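PDB 2Q9R: DUF416 domain-containing protein from Shewanella baltica, which is of unknown function but forms an all-helical dimer that holds benzoic acid in a pocket built from both subunits. Local coordinates for residues A24-Q29 and L56-L61; L17-L22 and P173-E178; N80-A85 and D97-I102; L32-L37 and S193-S198; Y131-S136 and D147-H152. One frame throughout, in Å; residues are numbered along the deposited sequence.

How the interactions relate
Interaction 1 joins two helices near the centre of the folded chain, and interaction 2 continues the same packing to the N-terminal end of helix 17-42, where Ile175 touches Leu61. Helix 17-42 also serves interaction 4, so three of the five contacts share it. Interactions 1, 4 and 5 are buried, 4 and 5 at the dimer interface; 2 and 3 are only partly buried. Interaction 3, a small loop-to-helix contact, is tied to interaction 4 by Asn80 and Tyr35. The chemistry shifts along the fold: aromatic and apolar packing with one indole bond in interaction 1, plain apolar packing in 2 and 3, and polar side-chain networks beside benzoic acid in 4 and 5.

Interaction 1: residues A24-Q29 and L56-L61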
# COMPACT_ATOMS: atom_id res chain seq x y z
N ALA A 24 -7.52 2.55 21.08
CA ALA A 24 -8.16 1.37 20.48
C ALA A 24 -9.41 1.73 19.65
O ALA A 24 -9.65 1.19 18.56
CB ALA A 24 -8.52 0.34 21.61
N THR A 25 -10.18 2.70 20.13
CA THR A 25 -11.34 3.18 19.36
C THR A 25 -10.90 3.74 18.02
O THR A 25 -11.48 3.39 17.01
CB THR A 25 -12.12 4.21 20.14
OG1 THR A 25 -12.51 3.58 21.38
CG2 THR A 25 -13.42 4.69 19.40
N ALA A 26 -9.88 4.61 18.05
CA ALA A 26 -9.32 5.20 16.83
C ALA A 26 -8.84 4.11 15.83
O ALA A 26 -9.09 4.19 14.61
CB ALA A 26 -8.16 6.17 17.20
N LEU A 27 -8.10 3.12 16.32
CA LEU A 27 -7.72 1.98 15.49
C LEU A 27 -8.92 1.20 14.94
O LEU A 27 -8.89 0.74 13.83
CB LEU A 27 -6.76 1.03 16.24
CG LEU A 27 -5.34 1.53 16.52
CD1 LEU A 27 -4.48 0.38 17.03
CD2 LEU A 27 -4.68 2.26 15.26
N CYS A 28 -9.99 1.05 15.69
CA CYS A 28 -11.12 0.27 15.20
C CYS A 28 -11.84 1.02 14.12
O CYS A 28 -12.31 0.42 13.19
CB CYS A 28 -12.10 -0.07 16.31
SG CYS A 28 -11.53 -1.33 17.43
N GLN A 29 -11.95 2.34 14.29
CA GLN A 29 -12.57 3.17 13.30
C GLN A 29 -11.83 3.05 11.97
O GLN A 29 -12.44 2.97 10.95
CB GLN A 29 -12.61 4.63 13.74
CG GLN A 29 -13.19 5.57 12.70
CD GLN A 29 -14.67 5.39 12.54
OE1 GLN A 29 -15.36 5.39 13.51
NE2 GLN A 29 -15.15 5.19 11.32
N LEU A 56 -21.23 4.77 19.23
CA LEU A 56 -21.38 4.57 20.66
C LEU A 56 -20.03 4.50 21.36
O LEU A 56 -19.87 5.05 22.44
CB LEU A 56 -22.24 3.31 20.92
CG LEU A 56 -23.74 3.40 20.52
CD1 LEU A 56 -24.45 2.04 20.62
CD2 LEU A 56 -24.49 4.37 21.41
N LEU A 57 -19.02 3.87 20.76
CA LEU A 57 -17.68 3.90 21.36
C LEU A 57 -17.11 5.33 21.41
O LEU A 57 -16.50 5.73 22.41
CB LEU A 57 -16.70 2.97 20.62
CG LEU A 57 -17.01 1.48 20.84
CD1 LEU A 57 -16.42 0.63 19.72
CD2 LEU A 57 -16.58 1.00 22.23
N TRP A 58 -17.30 6.09 20.34
CA TRP A 58 -16.85 7.48 20.36
C TRP A 58 -17.57 8.26 21.46
O TRP A 58 -16.94 8.98 22.24
CB TRP A 58 -17.02 8.16 19.01
CG TRP A 58 -16.00 7.71 18.01
CD1 TRP A 58 -16.25 6.99 16.89
CD2 TRP A 58 -14.59 7.94 18.04
NE1 TRP A 58 -15.07 6.75 16.20
CE2 TRP A 58 -14.04 7.33 16.88
CE3 TRP A 58 -13.73 8.60 18.91
CZ2 TRP A 58 -12.68 7.34 16.62
CZ3 TRP A 58 -12.37 8.65 18.61
CH2 TRP A 58 -11.87 8.05 17.48
N GLN A 59 -18.91 8.14 21.50
CA GLN A 59 -19.69 8.84 22.51
C GLN A 59 -19.31 8.45 23.92
O GLN A 59 -19.37 9.27 24.85
CB GLN A 59 -21.18 8.58 22.30
CG GLN A 59 -21.77 9.29 21.10
CD GLN A 59 -21.76 10.76 21.31
OE1 GLN A 59 -22.20 11.25 22.36
NE2 GLN A 59 -21.19 11.51 20.34
N SER A 60 -18.93 7.19 24.12
CA SER A 60 -18.48 6.74 25.45
C SER A 60 -17.29 7.52 25.93
O SER A 60 -17.11 7.71 27.16
CB SER A 60 -18.10 5.27 25.46
OG SER A 60 -19.20 4.54 24.96
N LEU A 61 -16.47 7.96 24.99
CA LEU A 61 -15.30 8.76 25.34
C LEU A 61 -15.64 10.23 25.60
O LEU A 61 -14.92 10.87 26.35
CB LEU A 61 -14.22 8.64 24.25
CG LEU A 61 -13.65 7.23 24.06
CD1 LEU A 61 -13.02 7.06 22.65
CD2 LEU A 61 -12.65 6.90 25.16
O HOH W 1 -14.61 3.89 23.46
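Thr25 meets Trp58 and Leu61 where helix 17-42 runs beside helix 47-62. From its CB, which lies 3.9 Å from Leu61 CD1, the threonine sends out two branches. CG2, placed anti to the backbone N, sits over one face of the indole in a CH-pi contact, 3.7 Å from the centroid of the six-membered ring of Trp58 and nearly on its normal; the same methyl also touches Leu57 CB. The other branch, OG1, lies 3.7 Å from Leu61 CD1. It hydrogen-bonds to Gln21 O one turn back and receives a 3.0 Å bond from a water, which also donates to Leu57 O, bridging the helices. At the indole edge, Trp58 NE1 donates to Gln29 OE1 over 3.0 Å at 164°, with the oxygen almost in the ring plane. The glutamine chain bends at chi2, which turns the amide back toward the indole edge; the two planes lie 25° apart. This bond helps fix the rotation of the buried ring, and Ala26 packs near CH2. Arg184 adds a cation-pi contact to Trp58. With axes 10.3 Å apart and 157° between their directions, this is near-antiparallel helix packing in the core of an all-helical fold.

Interaction 2: residues L17-L22 and P173-E178; sequences LPQKQL and PKITAE
Pro18, Gln19 and Leu22 receive Ile175 on the first turns of helix 17-42, an apolar side chain from the loop that leads into helix 177-190 of this all-helical fold. The apolar contacts divide between the two branches of the isoleucine. Its CG2 lies 3.8 Å from Leu22 CD2 and equally near the backbone CA of Gln19, while CD1 extends to Pro18 CB at 3.9 Å. The chi1 of 72° sets CG1 between the backbone N and the carbonyl carbon and leaves CG2 anti to that carbon; the two branches thus reach different parts of the helix turn. Leu22 and Ile175 overlap along their lengths, pointing opposite ways, rather than meeting end on, and so do Gln19 and Ile175. Beyond the pair, Leu61 packs on Ile175, and Leu22 continues onto Leu179, Val180 and Leu183, carrying the contact from the partly exposed loop into the interior.

The polar groups bond mainly outside this pairing. Gln19 OE1 accepts from the backbone N of Thr16, just before its helix, and NE2 makes a weak bond to Ile169 O. Thr176 is the N-cap of helix 177-190, its OG1 accepting from Leu179 N. Across the contact, Gln19 extends beyond CG past Ile175, and its NE2 comes to 3.8 Å from Pro173 O.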
# COMPACT_ATOMS: atom_id res chain seq x y z
N LEU A 17 -6.77 3.79 31.56
CA LEU A 17 -7.86 3.10 30.85
C LEU A 17 -8.52 3.97 29.75
O LEU A 17 -8.67 3.50 28.62
CB LEU A 17 -8.90 2.56 31.83
CG LEU A 17 -10.14 1.89 31.20
CD1 LEU A 17 -9.76 0.52 30.72
CD2 LEU A 17 -11.36 1.83 32.15
N PRO A 18 -8.92 5.20 30.07
CA PRO A 18 -9.50 6.07 29.04
C PRO A 18 -8.55 6.38 27.88
O PRO A 18 -8.99 6.37 26.73
CB PRO A 18 -9.93 7.34 29.81
CG PRO A 18 -9.84 6.98 31.24
CD PRO A 18 -8.90 5.85 31.40
N GLN A 19 -7.25 6.57 28.16
CA GLN A 19 -6.25 6.77 27.12
C GLN A 19 -6.15 5.55 26.19
O GLN A 19 -6.15 5.71 25.00
CB GLN A 19 -4.87 7.03 27.76
CG GLN A 19 -4.71 8.42 28.34
CD GLN A 19 -3.36 8.63 28.92
OE1 GLN A 19 -2.90 7.84 29.76
NE2 GLN A 19 -2.70 9.73 28.51
N LYS A 20 -6.07 4.36 26.78
CA LYS A 20 -6.11 3.08 26.02
C LYS A 20 -7.35 2.93 25.15
O LYS A 20 -7.27 2.54 23.96
CB LYS A 20 -6.06 1.93 27.00
CG LYS A 20 -4.72 1.73 27.71
CD LYS A 20 -4.82 0.54 28.71
CE LYS A 20 -3.46 0.03 29.12
NZ LYS A 20 -3.07 0.51 30.42
N GLN A 21 -8.48 3.24 25.75
CA GLN A 21 -9.78 3.12 25.09
C GLN A 21 -9.86 4.04 23.88
O GLN A 21 -10.33 3.63 22.79
CB GLN A 21 -10.87 3.46 26.09
CG GLN A 21 -12.28 3.14 25.63
CD GLN A 21 -13.31 3.37 26.75
OE1 GLN A 21 -12.99 3.26 27.92
NE2 GLN A 21 -14.52 3.71 26.37
N LEU A 22 -9.37 5.27 24.04
CA LEU A 22 -9.27 6.19 22.90
C LEU A 22 -8.39 5.64 21.77
O LEU A 22 -8.79 5.64 20.57
CB LEU A 22 -8.75 7.57 23.37
CG LEU A 22 -8.45 8.66 22.32
CD1 LEU A 22 -9.68 8.91 21.41
CD2 LEU A 22 -8.03 9.99 23.01
N PRO A 173 -2.36 14.20 29.84
CA PRO A 173 -2.54 13.34 31.01
C PRO A 173 -3.94 12.71 31.10
O PRO A 173 -4.07 11.59 31.56
CB PRO A 173 -2.28 14.27 32.19
CG PRO A 173 -2.39 15.69 31.65
CD PRO A 173 -2.04 15.60 30.19
N LYS A 174 -4.96 13.44 30.63
CA LYS A 174 -6.33 12.92 30.49
C LYS A 174 -6.83 13.14 29.09
O LYS A 174 -6.40 14.07 28.40
CB LYS A 174 -7.27 13.65 31.46
CG LYS A 174 -7.40 12.97 32.80
CD LYS A 174 -8.33 13.71 33.79
CE LYS A 174 -9.77 13.89 33.27
NZ LYS A 174 -10.72 14.18 34.39
N ILE A 175 -7.80 12.32 28.67
CA ILE A 175 -8.42 12.54 27.36
C ILE A 175 -9.38 13.72 27.47
O ILE A 175 -9.96 13.93 28.50
CB ILE A 175 -9.07 11.25 26.80
CG1 ILE A 175 -10.34 10.86 27.55
CG2 ILE A 175 -8.05 10.10 26.83
CD1 ILE A 175 -11.08 9.71 26.87
N THR A 176 -9.49 14.52 26.41
CA THR A 176 -10.32 15.72 26.39
C THR A 176 -11.31 15.59 25.23
O THR A 176 -11.08 14.81 24.29
CB THR A 176 -9.45 16.99 26.24
OG1 THR A 176 -8.90 17.06 24.92
CG2 THR A 176 -8.27 16.99 27.25
N ALA A 177 -12.41 16.32 25.27
CA ALA A 177 -13.41 16.28 24.18
C ALA A 177 -12.79 16.67 22.84
O ALA A 177 -13.08 16.08 21.80
CB ALA A 177 -14.60 17.19 24.50
N GLU A 178 -11.89 17.66 22.88
CA GLU A 178 -11.25 18.17 21.69
C GLU A 178 -10.34 17.11 21.09
O GLU A 178 -10.23 16.98 19.87
CB GLU A 178 -10.44 19.44 22.01
CG GLU A 178 -11.20 20.48 22.84
CD GLU A 178 -11.06 20.29 24.38
OE1 GLU A 178 -9.92 20.40 24.91
OE2 GLU A 178 -12.09 20.04 25.05

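Interaction 3: residues N80-A85 and D97-I102; sequences NTPEPA and DAVVAI
Thr81 and Val99 turn their branches together through two first torsions. In Thr81 (chi1 -56°) OG1 stands beside the backbone N and CG2 opposite it, which brings both to the Val99 methyls and CG2 to Val100 as well. In Val99 (chi1 54°) CG1 occupies the slot between the backbone N and the carbonyl carbon, leaving CG2 anti to N; both methyls face the threonine. The two side chains meet obliquely: Thr81 OG1 lies 3.4 Å from Val99 CG2 and 3.6 Å from Val99 CG1, while Thr81 CG2 touches Val99 CG1 at 3.8 Å. That threonine methyl also meets Val100 CG2 at 4.0 Å, the two side chains crossing at about a right angle. Pro82 adds a looser apolar touch, its CD 4.3 Å from Val99 CG1.

The threonine oxygen packs against methyls but finds its polar partner one turn back, where it is hydrogen-bonded to Leu77 O at the end of helix 70-79. Replacing Thr81 with glycine would probably leave Leu77 O without this mate and open a gap over the Val99 and Val100 methyls. Asn80, the first residue to leave that helix, is held through its carbonyl by Tyr35 OH, and Val99 reaches on to Leu50 of helix 47-62. The loop that leaves helix 70-79 thus packs back on helix 92-111, the next long helix of this all-helical fold.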
# COMPACT_ATOMS: atom_id res chain seq x y z
N ASN A 80 -23.03 -10.52 12.39
CA ASN A 80 -22.42 -9.95 11.20
C ASN A 80 -20.93 -10.26 10.99
O ASN A 80 -20.24 -9.57 10.21
CB ASN A 80 -22.65 -8.43 11.23
CG ASN A 80 -24.07 -8.07 10.90
OD1 ASN A 80 -24.41 -7.96 9.74
ND2 ASN A 80 -24.91 -7.93 11.92
N THR A 81 -20.43 -11.26 11.71
CA THR A 81 -19.04 -11.65 11.59
C THR A 81 -19.02 -12.82 10.61
O THR A 81 -19.66 -13.85 10.86
CB THR A 81 -18.45 -12.06 12.91
OG1 THR A 81 -18.61 -10.99 13.86
CG2 THR A 81 -16.92 -12.41 12.74
N PRO A 82 -18.32 -12.67 9.48
CA PRO A 82 -18.32 -13.78 8.52
C PRO A 82 -17.40 -14.97 8.92
O PRO A 82 -16.48 -14.86 9.76
CB PRO A 82 -17.84 -13.11 7.23
CG PRO A 82 -16.90 -12.04 7.71
CD PRO A 82 -17.50 -11.54 9.01
N GLU A 83 -17.69 -16.10 8.29
CA GLU A 83 -16.93 -17.33 8.44
C GLU A 83 -16.05 -17.48 7.24
O GLU A 83 -16.56 -17.53 6.13
CB GLU A 83 -17.85 -18.53 8.48
CG GLU A 83 -18.64 -18.69 9.76
CD GLU A 83 -17.79 -19.08 10.96
OE1 GLU A 83 -16.61 -19.48 10.81
OE2 GLU A 83 -18.32 -18.98 12.09
N PRO A 84 -14.73 -17.61 7.45
CA PRO A 84 -13.84 -17.77 6.30
C PRO A 84 -14.12 -18.99 5.44
O PRO A 84 -13.89 -18.94 4.24
CB PRO A 84 -12.44 -17.82 6.92
CG PRO A 84 -12.60 -17.85 8.38
CD PRO A 84 -14.02 -17.56 8.73
N ALA A 85 -14.66 -20.06 6.03
CA ALA A 85 -15.07 -21.20 5.22
C ALA A 85 -16.07 -20.82 4.12
O ALA A 85 -16.19 -21.53 3.11
CB ALA A 85 -15.68 -22.27 6.09
N ASP A 97 -11.59 -9.33 11.02
CA ASP A 97 -10.70 -8.69 11.98
C ASP A 97 -11.31 -7.36 12.45
O ASP A 97 -11.23 -7.04 13.61
CB ASP A 97 -9.33 -8.40 11.35
CG ASP A 97 -8.47 -9.64 11.07
OD1 ASP A 97 -8.79 -10.78 11.47
OD2 ASP A 97 -7.37 -9.45 10.48
N ALA A 98 -11.92 -6.64 11.52
CA ALA A 98 -12.58 -5.35 11.80
C ALA A 98 -13.72 -5.50 12.78
O ALA A 98 -13.79 -4.77 13.76
CB ALA A 98 -13.11 -4.71 10.53
N VAL A 99 -14.61 -6.45 12.51
CA VAL A 99 -15.77 -6.65 13.42
C VAL A 99 -15.28 -7.27 14.74
O VAL A 99 -15.71 -6.85 15.84
CB VAL A 99 -16.98 -7.40 12.69
CG1 VAL A 99 -16.54 -8.71 12.07
CG2 VAL A 99 -18.17 -7.61 13.63
N VAL A 100 -14.30 -8.18 14.66
CA VAL A 100 -13.81 -8.83 15.89
C VAL A 100 -13.08 -7.83 16.83
O VAL A 100 -13.19 -7.90 18.07
CB VAL A 100 -12.94 -10.08 15.58
CG1 VAL A 100 -12.13 -10.51 16.79
CG2 VAL A 100 -13.80 -11.26 15.03
N ALA A 101 -12.36 -6.89 16.25
CA ALA A 101 -11.76 -5.77 17.02
C ALA A 101 -12.79 -4.95 17.80
O ALA A 101 -12.60 -4.63 18.95
CB ALA A 101 -10.98 -4.84 16.08
N ILE A 102 -13.88 -4.59 17.13
CA ILE A 102 -14.92 -3.81 17.75
C ILE A 102 -15.54 -4.64 18.86
O ILE A 102 -15.74 -4.12 19.98
CB ILE A 102 -15.97 -3.32 16.72
CG1 ILE A 102 -15.30 -2.37 15.73
CG2 ILE A 102 -17.12 -2.64 17.45
CD1 ILE A 102 -16.07 -2.13 14.41

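Interaction 4: residues L32-L37 and S193-S198. With BEZ (benzoic acid), chain E.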
# COMPACT_ATOMS: atom_id res chain seq x y z
N LEU A 32 -12.79 0.16 9.50
CA LEU A 32 -14.12 0.04 8.92
C LEU A 32 -14.20 -0.19 7.39
O LEU A 32 -15.01 -0.98 6.91
CB LEU A 32 -14.97 1.24 9.32
CG LEU A 32 -16.43 1.28 8.91
CD1 LEU A 32 -17.19 0.02 9.43
CD2 LEU A 32 -17.10 2.59 9.42
N PRO A 33 -13.43 0.57 6.60
CA PRO A 33 -13.49 0.36 5.15
C PRO A 33 -13.26 -1.08 4.70
O PRO A 33 -13.80 -1.51 3.68
CB PRO A 33 -12.39 1.27 4.63
CG PRO A 33 -12.35 2.38 5.64
CD PRO A 33 -12.52 1.68 6.95
N ASN A 34 -12.46 -1.83 5.45
CA ASN A 34 -12.23 -3.20 5.12
C ASN A 34 -13.54 -3.98 5.17
O ASN A 34 -13.83 -4.79 4.29
CB ASN A 34 -11.22 -3.80 6.09
CG ASN A 34 -9.83 -3.16 6.01
OD1 ASN A 34 -9.40 -2.61 4.98
ND2 ASN A 34 -9.12 -3.23 7.14
N TYR A 35 -14.34 -3.76 6.20
CA TYR A 35 -15.62 -4.48 6.35
C TYR A 35 -16.57 -4.00 5.26
O TYR A 35 -17.21 -4.79 4.57
CB TYR A 35 -16.19 -4.34 7.76
CG TYR A 35 -17.40 -5.19 7.94
CD1 TYR A 35 -18.65 -4.78 7.44
CD2 TYR A 35 -17.31 -6.43 8.57
CE1 TYR A 35 -19.73 -5.55 7.55
CE2 TYR A 35 -18.43 -7.22 8.72
CZ TYR A 35 -19.63 -6.78 8.22
OH TYR A 35 -20.71 -7.58 8.34
N GLN A 36 -16.56 -2.69 5.02
CA GLN A 36 -17.46 -2.11 4.03
C GLN A 36 -17.18 -2.69 2.64
O GLN A 36 -18.11 -3.04 1.91
CB GLN A 36 -17.32 -0.59 4.01
CG GLN A 36 -17.92 0.08 5.23
CD GLN A 36 -17.55 1.53 5.33
OE1 GLN A 36 -16.41 1.90 5.06
NE2 GLN A 36 -18.49 2.36 5.75
N LEU A 37 -15.91 -2.76 2.27
CA LEU A 37 -15.56 -3.25 0.95
C LEU A 37 -15.96 -4.73 0.80
O LEU A 37 -16.60 -5.12 -0.15
CB LEU A 37 -14.06 -3.06 0.66
CG LEU A 37 -13.63 -3.42 -0.80
CD1 LEU A 37 -14.41 -2.58 -1.81
CD2 LEU A 37 -12.11 -3.32 -0.99
N SER A 193 -8.01 2.52 5.28
CA SER A 193 -7.87 1.48 6.31
C SER A 193 -6.42 1.17 6.56
O SER A 193 -5.55 1.64 5.83
CB SER A 193 -8.58 0.19 5.92
OG SER A 193 -7.82 -0.65 5.04
N ASN A 194 -6.17 0.30 7.51
CA ASN A 194 -4.81 -0.16 7.83
C ASN A 194 -4.19 -0.95 6.75
O ASN A 194 -2.97 -1.13 6.77
CB ASN A 194 -4.81 -0.99 9.14
CG ASN A 194 -5.84 -2.09 9.14
OD1 ASN A 194 -6.83 -2.01 8.41
ND2 ASN A 194 -5.67 -3.05 10.03
N ILE A 195 -4.99 -1.41 5.79
CA ILE A 195 -4.44 -2.10 4.62
C ILE A 195 -4.72 -1.33 3.31
O ILE A 195 -4.66 -1.91 2.19
CB ILE A 195 -4.81 -3.59 4.54
CG1 ILE A 195 -6.32 -3.84 4.58
CG2 ILE A 195 -4.12 -4.38 5.63
CD1 ILE A 195 -6.67 -5.22 3.96
N GLY A 196 -5.01 -0.04 3.45
CA GLY A 196 -5.08 0.88 2.32
C GLY A 196 -6.42 0.94 1.59
O GLY A 196 -6.51 1.46 0.49
N ILE A 197 -7.46 0.41 2.19
CA ILE A 197 -8.78 0.40 1.59
C ILE A 197 -9.54 1.68 1.84
O ILE A 197 -9.65 2.21 2.98
CB ILE A 197 -9.62 -0.81 2.11
CG1 ILE A 197 -8.88 -2.12 1.75
CG2 ILE A 197 -11.02 -0.72 1.52
CD1 ILE A 197 -8.64 -2.28 0.23
N SER A 198 -10.11 2.18 0.75
CA SER A 198 -11.01 3.33 0.81
C SER A 198 -12.32 2.96 0.06
O SER A 198 -12.28 2.40 -1.04
CB SER A 198 -10.27 4.51 0.17
OG SER A 198 -11.07 5.66 0.20
C BEZ E . -8.80 -7.17 -0.83
O1 BEZ E . -7.82 -6.42 -1.13
O2 BEZ E . -8.99 -8.30 -1.37
C1 BEZ E . -9.78 -6.70 0.20
C2 BEZ E . -11.16 -6.97 0.04
C3 BEZ E . -12.04 -6.51 1.02
C4 BEZ E . -11.56 -5.82 2.12
C5 BEZ E . -10.20 -5.56 2.27
C6 BEZ E . -9.28 -6.01 1.30
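Asn34 grips the 193-198 segment with both ends of its amide. Its OD1 accepts a short 2.5 Å bond from Ser193 OG, the donor tilted 26° from the carbonyl plane, and its ND2 donates to Asn194 OD1 over 2.9 Å, a bond lying in the acceptor's carbonyl plane. The two asparagine amides are turned 32° apart. Ile195 CG1 and Ile197 CG1 also close on OD1. With alanine here, Ser193 OG and Asn194 OD1 would probably lose these partners and the turn its polar tie to helix 17-42. Ile197 CG2 packs at 3.8 Å on Leu37 CD2, the side chains crossing at about a right angle, and Pro33 CB also touches CG2.

This surface forms part of the benzoic acid pocket: the ring lies against Ile197 CG1 (3.7 Å to C5), Leu37 CD2 and Ile195 CD1, and Asn34 O approaches C4 at 3.3 Å. Behind this shell, Ser193 OG accepts from Ile195 N at 3.0 Å, an ST turn, and from Ile197 N, just beyond the type I beta turn Ser193-Gly196. Farther out, Asn194 ND2 is bonded to Ser124 O, and His152 of the second subunit donates to the ligand carboxylate, with Ser136 OG of that subunit beside it.

Interaction 5: residues Y131-S136 and D147-H152; sequences YIEAIS and DFVFAH. With BEZ (benzoic acid), chain B.
His152 binds, and Ser136 lies beside, the carboxyl group of a benzoic acid where the end of helix 120-136 meets helix 142-150 and the turn after it in this all-helical protein. His152 NE2 donates to the ligand's O1 over 2.6 Å in an almost straight bond (174°). Ser136 OG lies 2.9 Å from the other oxygen, O2, and 2.9 Å from Ile132 O. On the far side of the imidazole, His152 ND1 donates to Phe148 O, close to the ring plane, which helps hold the ring's rotation and keeps NE2 turned to the ligand.

Phe148 lies against this group with its ring edge toward both Ser136 OG and O2; one ring face has His152 CE1 above it, offset toward the rim. The neighbouring Val149 packs its CG1 on Ile132 CD1 at 3.7 Å and sets CG2 beside Glu133 OE2. Leu37 and Ile197 of the second subunit pack on Phe148 and His152, placing the site at the dimer interface. Ile132 CG2, anti to the backbone N, makes a CH-pi contact with the histidine, 3.6 Å from the His152 ring centroid and only 5° off its normal.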
# COMPACT_ATOMS: atom_id res chain seq x y z
N TYR A 131 -1.95 -9.57 5.29
CA TYR A 131 -2.15 -9.05 3.94
C TYR A 131 -0.89 -9.16 3.12
O TYR A 131 -0.91 -9.71 2.03
CB TYR A 131 -2.64 -7.59 4.00
CG TYR A 131 -2.91 -6.99 2.64
CD1 TYR A 131 -4.04 -7.33 1.94
CD2 TYR A 131 -2.03 -6.08 2.05
CE1 TYR A 131 -4.30 -6.80 0.70
CE2 TYR A 131 -2.28 -5.54 0.80
CZ TYR A 131 -3.43 -5.90 0.14
OH TYR A 131 -3.76 -5.42 -1.09
N ILE A 132 0.22 -8.65 3.66
CA ILE A 132 1.53 -8.72 3.00
C ILE A 132 1.97 -10.15 2.81
O ILE A 132 2.41 -10.54 1.72
CB ILE A 132 2.59 -7.98 3.81
CG1 ILE A 132 2.31 -6.47 3.81
CG2 ILE A 132 4.01 -8.31 3.27
CD1 ILE A 132 3.09 -5.66 4.82
N GLU A 133 1.81 -10.95 3.86
CA GLU A 133 2.28 -12.35 3.84
C GLU A 133 1.40 -13.26 2.96
O GLU A 133 1.89 -14.24 2.41
CB GLU A 133 2.44 -12.91 5.25
CG GLU A 133 3.69 -12.44 6.00
CD GLU A 133 3.53 -12.57 7.51
OE1 GLU A 133 2.70 -13.36 7.97
OE2 GLU A 133 4.17 -11.84 8.28
N ALA A 134 0.13 -12.90 2.80
CA ALA A 134 -0.83 -13.65 1.97
C ALA A 134 -0.31 -13.84 0.56
O ALA A 134 -0.39 -14.90 -0.01
CB ALA A 134 -2.17 -12.90 1.91
N ILE A 135 0.21 -12.76 0.00
CA ILE A 135 0.65 -12.73 -1.39
C ILE A 135 2.08 -13.29 -1.51
O ILE A 135 2.36 -14.16 -2.34
CB ILE A 135 0.53 -11.25 -1.88
CG1 ILE A 135 1.46 -10.92 -3.07
CG2 ILE A 135 0.78 -10.36 -0.71
N SER A 136 2.95 -12.82 -0.62
CA SER A 136 4.39 -13.05 -0.73
C SER A 136 4.86 -14.47 -0.95
O SER A 136 5.73 -14.73 -1.79
CB SER A 136 5.04 -12.52 0.53
OG SER A 136 5.01 -11.09 0.53
N ASP A 147 11.84 -7.93 8.77
CA ASP A 147 12.42 -6.94 7.85
C ASP A 147 11.74 -6.93 6.48
O ASP A 147 11.53 -5.88 5.87
CB ASP A 147 13.89 -7.21 7.59
CG ASP A 147 14.76 -7.08 8.81
OD1 ASP A 147 14.36 -6.46 9.81
OD2 ASP A 147 15.89 -7.61 8.72
N PHE A 148 11.44 -8.13 5.98
CA PHE A 148 10.74 -8.25 4.71
C PHE A 148 9.36 -7.61 4.77
O PHE A 148 8.97 -6.85 3.88
CB PHE A 148 10.60 -9.72 4.33
CG PHE A 148 9.78 -9.95 3.12
CD1 PHE A 148 10.35 -9.82 1.86
CD2 PHE A 148 8.45 -10.30 3.21
CE1 PHE A 148 9.58 -10.03 0.72
CE2 PHE A 148 7.69 -10.53 2.09
CZ PHE A 148 8.24 -10.38 0.84
N VAL A 149 8.62 -7.87 5.84
CA VAL A 149 7.31 -7.25 6.01
C VAL A 149 7.44 -5.71 6.06
O VAL A 149 6.68 -4.97 5.40
CB VAL A 149 6.58 -7.83 7.24
CG1 VAL A 149 5.25 -7.12 7.45
CG2 VAL A 149 6.35 -9.36 7.05
N PHE A 150 8.43 -5.20 6.80
CA PHE A 150 8.56 -3.75 6.93
C PHE A 150 9.10 -3.06 5.69
O PHE A 150 9.11 -1.83 5.64
CB PHE A 150 9.37 -3.34 8.18
CG PHE A 150 8.54 -3.33 9.43
CD1 PHE A 150 8.28 -4.53 10.11
CD2 PHE A 150 7.99 -2.15 9.92
CE1 PHE A 150 7.50 -4.56 11.25
CE2 PHE A 150 7.19 -2.18 11.08
CZ PHE A 150 6.95 -3.40 11.74
N ALA A 151 9.54 -3.82 4.68
CA ALA A 151 9.96 -3.22 3.41
C ALA A 151 8.73 -2.79 2.62
O ALA A 151 8.87 -2.24 1.54
CB ALA A 151 10.73 -4.22 2.61
N HIS A 152 7.53 -3.09 3.13
CA HIS A 152 6.31 -2.76 2.43
C HIS A 152 5.71 -1.50 3.05
O HIS A 152 5.52 -1.45 4.22
CB HIS A 152 5.30 -3.89 2.57
CG HIS A 152 5.68 -5.13 1.83
ND1 HIS A 152 6.74 -5.92 2.21
CD2 HIS A 152 5.13 -5.73 0.75
CE1 HIS A 152 6.86 -6.93 1.36
NE2 HIS A 152 5.89 -6.84 0.47
C BEZ B . 6.31 -9.22 -2.18
O1 BEZ B . 5.57 -8.37 -1.57
O2 BEZ B . 6.14 -10.47 -2.07
C1 BEZ B . 7.43 -8.73 -3.03
C2 BEZ B . 8.66 -9.42 -3.04
C3 BEZ B . 9.69 -8.92 -3.84
C4 BEZ B . 9.49 -7.78 -4.62
C5 BEZ B . 8.27 -7.11 -4.59
C6 BEZ B . 7.21 -7.59 -3.79